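Uncharacterized N-acetyltransferase SSO0209 (Sulfolobus solfataricus P2, PDB 4R3L) transfers the acetyl group of acetyl-CoA to the free alpha-amino group at protein N-termini, preferring those that begin with serine. Local coordinates at residues D11-I25 with L46-N60. Residues are numbered along the deposited sequence; the frame is centred on the assembly and turned at random.
Sequences DFTLRNARMDDIDQI and LKEYGLAFFVAIVDN
Thr-13 and Arg-15 pair with Ile-57 and Val-55 through four antiparallel backbone bonds, making 13-16 the edge strand of the GNAT sheet beside 54-58; Ala-17 N adds a straight bond to Phe-53 O (2.9 Å). On the face carrying Leu-14 and Ala-56, Leu-14 CD2 reaches Ala-56 CB, and Leu-14 also touches Thr-106 of helix 103-119, whose first residues bind acetyl-CoA. On the other face, with Val-55 and Ile-57, lies Arg-15. Its chain, extended from CG to NE (chi3 176°), lays the guanidinium over Val-55, with CG2 3.6 Å from NH1, while NH2 nears Ile-57 CD1 at 3.8 Å. NH1 and NH2 grip Asp-21 end-on, one nitrogen to each carboxylate oxygen (NH2 to OD1 2.8 Å), and Arg-18 N also donates to OD2. A leucine in place of Arg-15 would probably leave the Asp-21 carboxylate without its charged mate, with Arg-18 N still donating to OD2. The other methyl of Val-55, CG1, meets Ile-25 CD1 (3.7 Å) and Ala-17 CB, which also touches the Phe-53 ring. At the strand's end, the Asn-16 amide lies alongside the Phe-54 ring, planes 34° apart; ND2 sits over one face and makes weak bonds to Leu-51 O (3.0 Å) and Gly-50 O (3.2 Å).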
# COMPACT_ATOMS: atom_id res chain seq x y z
N ASP A 11 21.01 6.17 5.37
CA ASP A 11 19.93 7.04 4.93
C ASP A 11 19.25 6.54 3.66
O ASP A 11 19.90 5.93 2.80
CB ASP A 11 20.44 8.46 4.70
CG ASP A 11 20.55 9.26 5.98
OD1 ASP A 11 20.52 8.63 7.06
OD2 ASP A 11 20.65 10.50 5.92
N PHE A 12 17.96 6.82 3.54
CA PHE A 12 17.21 6.50 2.33
C PHE A 12 16.58 7.75 1.76
O PHE A 12 16.49 8.78 2.43
CB PHE A 12 16.12 5.46 2.63
CG PHE A 12 15.02 5.95 3.54
CD1 PHE A 12 13.86 6.51 3.01
CD2 PHE A 12 15.14 5.83 4.90
CE1 PHE A 12 12.84 6.97 3.85
CE2 PHE A 12 14.12 6.26 5.75
CZ PHE A 12 12.97 6.84 5.22
N THR A 13 16.15 7.67 0.50
CA THR A 13 15.39 8.72 -0.13
C THR A 13 14.14 8.08 -0.73
O THR A 13 14.08 6.87 -0.87
CB THR A 13 16.19 9.43 -1.23
OG1 THR A 13 16.60 8.48 -2.22
CG2 THR A 13 17.43 10.09 -0.64
N LEU A 14 13.15 8.89 -1.08
CA LEU A 14 11.96 8.40 -1.78
C LEU A 14 11.88 9.06 -3.12
O LEU A 14 12.27 10.22 -3.26
CB LEU A 14 10.67 8.70 -1.02
CG LEU A 14 10.50 8.22 0.41
CD1 LEU A 14 9.07 8.53 0.91
CD2 LEU A 14 10.80 6.75 0.52
N ARG A 15 11.35 8.35 -4.11
CA ARG A 15 10.95 8.98 -5.35
C ARG A 15 9.82 8.16 -5.99
O ARG A 15 9.54 7.03 -5.57
CB ARG A 15 12.13 9.10 -6.30
CG ARG A 15 12.78 7.78 -6.65
CD ARG A 15 13.76 7.96 -7.80
NE ARG A 15 14.48 6.72 -8.09
CZ ARG A 15 13.94 5.68 -8.71
NH1 ARG A 15 12.66 5.72 -9.09
NH2 ARG A 15 14.66 4.59 -8.94
N ASN A 16 9.15 8.75 -6.96
CA ASN A 16 8.18 7.96 -7.71
C ASN A 16 8.84 6.78 -8.42
O ASN A 16 10.00 6.86 -8.88
CB ASN A 16 7.44 8.86 -8.70
CG ASN A 16 6.44 9.77 -8.01
OD1 ASN A 16 6.72 10.94 -7.74
ND2 ASN A 16 5.27 9.24 -7.70
N ALA A 17 8.12 5.66 -8.46
CA ALA A 17 8.60 4.49 -9.17
C ALA A 17 8.69 4.75 -10.66
O ALA A 17 7.90 5.53 -11.21
CB ALA A 17 7.69 3.30 -8.89
N ARG A 18 9.62 4.06 -11.32
CA ARG A 18 9.79 4.11 -12.77
C ARG A 18 9.81 2.70 -13.33
O ARG A 18 10.05 1.76 -12.58
CB ARG A 18 11.09 4.85 -13.14
CG ARG A 18 11.18 6.27 -12.55
CD ARG A 18 12.54 6.91 -12.84
NE ARG A 18 13.64 6.01 -12.50
CZ ARG A 18 14.90 6.22 -12.86
NH1 ARG A 18 15.23 7.30 -13.56
NH2 ARG A 18 15.85 5.35 -12.51
N MET A 19 9.60 2.55 -14.64
CA MET A 19 9.55 1.21 -15.24
C MET A 19 10.77 0.37 -14.90
O MET A 19 10.66 -0.83 -14.64
CB MET A 19 9.40 1.31 -16.76
CG MET A 19 8.02 1.72 -17.19
SD MET A 19 6.80 0.41 -16.89
CE MET A 19 7.39 -0.85 -18.04
N ASP A 20 11.94 1.00 -14.86
CA ASP A 20 13.18 0.29 -14.58
C ASP A 20 13.31 -0.16 -13.13
O ASP A 20 14.23 -0.91 -12.81
CB ASP A 20 14.37 1.17 -14.97
CG ASP A 20 14.55 1.26 -16.49
OD1 ASP A 20 13.69 0.71 -17.23
OD2 ASP A 20 15.53 1.88 -16.95
N ASP A 21 12.39 0.26 -12.26
CA ASP A 21 12.36 -0.23 -10.88
C ASP A 21 11.65 -1.57 -10.72
O ASP A 21 11.83 -2.23 -9.69
CB ASP A 21 11.67 0.77 -9.95
CG ASP A 21 12.38 2.09 -9.87
OD1 ASP A 21 13.63 2.11 -9.83
OD2 ASP A 21 11.67 3.12 -9.82
N ILE A 22 10.83 -1.95 -11.69
CA ILE A 22 9.91 -3.08 -11.52
C ILE A 22 10.61 -4.39 -11.16
O ILE A 22 10.13 -5.14 -10.32
CB ILE A 22 9.04 -3.31 -12.77
CG1 ILE A 22 8.28 -2.03 -13.14
CG2 ILE A 22 8.07 -4.46 -12.56
CD1 ILE A 22 7.25 -1.64 -12.15
N ASP A 23 11.76 -4.65 -11.79
CA ASP A 23 12.49 -5.88 -11.50
C ASP A 23 12.87 -5.99 -10.02
O ASP A 23 12.72 -7.05 -9.41
CB ASP A 23 13.74 -5.99 -12.38
CG ASP A 23 13.42 -6.51 -13.78
OD1 ASP A 23 12.30 -7.04 -13.97
OD2 ASP A 23 14.28 -6.39 -14.68
N GLN A 24 13.35 -4.90 -9.43
CA GLN A 24 13.73 -4.93 -8.02
C GLN A 24 12.49 -4.99 -7.12
O GLN A 24 12.51 -5.63 -6.08
CB GLN A 24 14.58 -3.70 -7.65
CG GLN A 24 15.92 -3.59 -8.37
CD GLN A 24 16.57 -2.23 -8.19
OE1 GLN A 24 17.01 -1.88 -7.09
NE2 GLN A 24 16.63 -1.45 -9.26
N ILE A 25 11.44 -4.30 -7.53
CA ILE A 25 10.17 -4.33 -6.80
C ILE A 25 9.61 -5.74 -6.71
O ILE A 25 9.16 -6.17 -5.64
CB ILE A 25 9.14 -3.38 -7.48
CG1 ILE A 25 9.53 -1.91 -7.21
CG2 ILE A 25 7.72 -3.68 -6.99
CD1 ILE A 25 8.70 -0.88 -7.99
N LEU A 46 1.65 1.05 -12.27
CA LEU A 46 2.56 2.17 -12.47
C LEU A 46 2.01 3.12 -13.54
O LEU A 46 2.00 4.33 -13.36
CB LEU A 46 3.97 1.69 -12.82
CG LEU A 46 5.01 2.77 -13.10
CD1 LEU A 46 5.18 3.66 -11.88
CD2 LEU A 46 6.34 2.16 -13.51
N LYS A 47 1.51 2.58 -14.65
CA LYS A 47 1.00 3.44 -15.71
C LYS A 47 -0.31 4.14 -15.35
O LYS A 47 -0.54 5.28 -15.75
CB LYS A 47 0.85 2.65 -17.01
CG LYS A 47 2.20 2.13 -17.47
CD LYS A 47 2.25 1.76 -18.93
CE LYS A 47 3.68 1.35 -19.32
NZ LYS A 47 4.64 2.50 -19.36
N GLU A 48 -1.18 3.48 -14.59
CA GLU A 48 -2.47 4.07 -14.27
C GLU A 48 -2.46 4.98 -13.02
O GLU A 48 -3.21 5.95 -12.96
CB GLU A 48 -3.52 2.97 -14.08
CG GLU A 48 -3.74 2.11 -15.33
CD GLU A 48 -4.70 0.96 -15.10
OE1 GLU A 48 -5.03 0.67 -13.93
OE2 GLU A 48 -5.13 0.33 -16.09
N TYR A 49 -1.63 4.64 -12.03
CA TYR A 49 -1.68 5.35 -10.73
C TYR A 49 -0.29 5.75 -10.26
O TYR A 49 -0.02 5.80 -9.05
CB TYR A 49 -2.33 4.47 -9.66
CG TYR A 49 -3.49 3.62 -10.14
CD1 TYR A 49 -4.71 4.20 -10.47
CD2 TYR A 49 -3.37 2.24 -10.23
CE1 TYR A 49 -5.77 3.42 -10.91
CE2 TYR A 49 -4.43 1.45 -10.67
CZ TYR A 49 -5.63 2.06 -11.00
OH TYR A 49 -6.70 1.29 -11.43
N GLY A 50 0.58 6.04 -11.22
CA GLY A 50 1.99 6.22 -10.95
C GLY A 50 2.34 7.36 -10.01
O GLY A 50 3.36 7.30 -9.35
N LEU A 51 1.50 8.39 -9.94
CA LEU A 51 1.82 9.54 -9.10
C LEU A 51 1.82 9.17 -7.62
O LEU A 51 2.45 9.86 -6.80
CB LEU A 51 0.84 10.68 -9.35
CG LEU A 51 0.97 11.23 -10.78
CD1 LEU A 51 -0.10 12.25 -11.06
CD2 LEU A 51 2.36 11.85 -10.94
N ALA A 52 1.13 8.08 -7.28
CA ALA A 52 1.05 7.64 -5.88
C ALA A 52 1.87 6.37 -5.62
O ALA A 52 1.80 5.78 -4.52
CB ALA A 52 -0.44 7.44 -5.47
N PHE A 53 2.67 5.96 -6.61
CA PHE A 53 3.49 4.75 -6.57
C PHE A 53 4.92 5.18 -6.26
O PHE A 53 5.61 5.78 -7.10
CB PHE A 53 3.43 4.03 -7.95
CG PHE A 53 3.87 2.58 -7.96
CD1 PHE A 53 3.24 1.68 -8.86
CD2 PHE A 53 4.83 2.08 -7.10
CE1 PHE A 53 3.62 0.34 -8.90
CE2 PHE A 53 5.21 0.73 -7.14
CZ PHE A 53 4.60 -0.13 -8.04
N PHE A 54 5.38 4.91 -5.04
CA PHE A 54 6.71 5.35 -4.65
C PHE A 54 7.66 4.20 -4.36
O PHE A 54 7.23 3.10 -3.99
CB PHE A 54 6.61 6.26 -3.42
CG PHE A 54 6.00 7.60 -3.70
CD1 PHE A 54 6.81 8.69 -4.02
CD2 PHE A 54 4.63 7.81 -3.62
CE1 PHE A 54 6.25 9.95 -4.26
CE2 PHE A 54 4.07 9.05 -3.87
CZ PHE A 54 4.88 10.12 -4.19
N VAL A 55 8.95 4.47 -4.52
CA VAL A 55 9.98 3.55 -4.06
C VAL A 55 10.90 4.26 -3.07
O VAL A 55 11.01 5.47 -3.09
CB VAL A 55 10.84 3.01 -5.22
CG1 VAL A 55 10.04 2.00 -6.09
CG2 VAL A 55 11.39 4.17 -6.06
N ALA A 56 11.50 3.46 -2.19
CA ALA A 56 12.53 3.92 -1.26
C ALA A 56 13.86 3.44 -1.78
O ALA A 56 13.99 2.27 -2.17
CB ALA A 56 12.30 3.37 0.14
N ILE A 57 14.84 4.34 -1.80
CA ILE A 57 16.13 4.06 -2.40
C ILE A 57 17.25 4.15 -1.36
O ILE A 57 17.31 5.11 -0.60
CB ILE A 57 16.45 5.05 -3.53
CG1 ILE A 57 15.34 5.02 -4.59
CG2 ILE A 57 17.84 4.76 -4.13
CD1 ILE A 57 15.24 3.71 -5.31
N VAL A 58 18.12 3.14 -1.33
CA VAL A 58 19.39 3.24 -0.61
C VAL A 58 20.54 2.97 -1.58
O VAL A 58 20.58 1.90 -2.19
CB VAL A 58 19.47 2.27 0.56
CG1 VAL A 58 20.87 2.32 1.17
CG2 VAL A 58 18.43 2.62 1.62
N ASP A 59 21.45 3.93 -1.69
CA ASP A 59 22.58 3.84 -2.63
C ASP A 59 22.22 3.18 -3.96
O ASP A 59 22.69 2.08 -4.28
CB ASP A 59 23.75 3.11 -1.97
CG ASP A 59 24.76 4.06 -1.34
OD1 ASP A 59 24.97 5.16 -1.89
OD2 ASP A 59 25.34 3.70 -0.29
N ASN A 60 21.34 3.84 -4.71
CA ASN A 60 20.91 3.41 -6.04
C ASN A 60 20.13 2.08 -6.09
O ASN A 60 19.79 1.62 -7.17
CB ASN A 60 22.12 3.31 -6.98
CG ASN A 60 23.04 4.51 -6.89
OD1 ASN A 60 22.78 5.45 -6.13
ND2 ASN A 60 24.13 4.49 -7.65
O HOH W 1 19.31 7.38 -1.46
O HOH W 2 17.71 3.86 -8.74
O HOH W 3 5.39 6.82 -10.76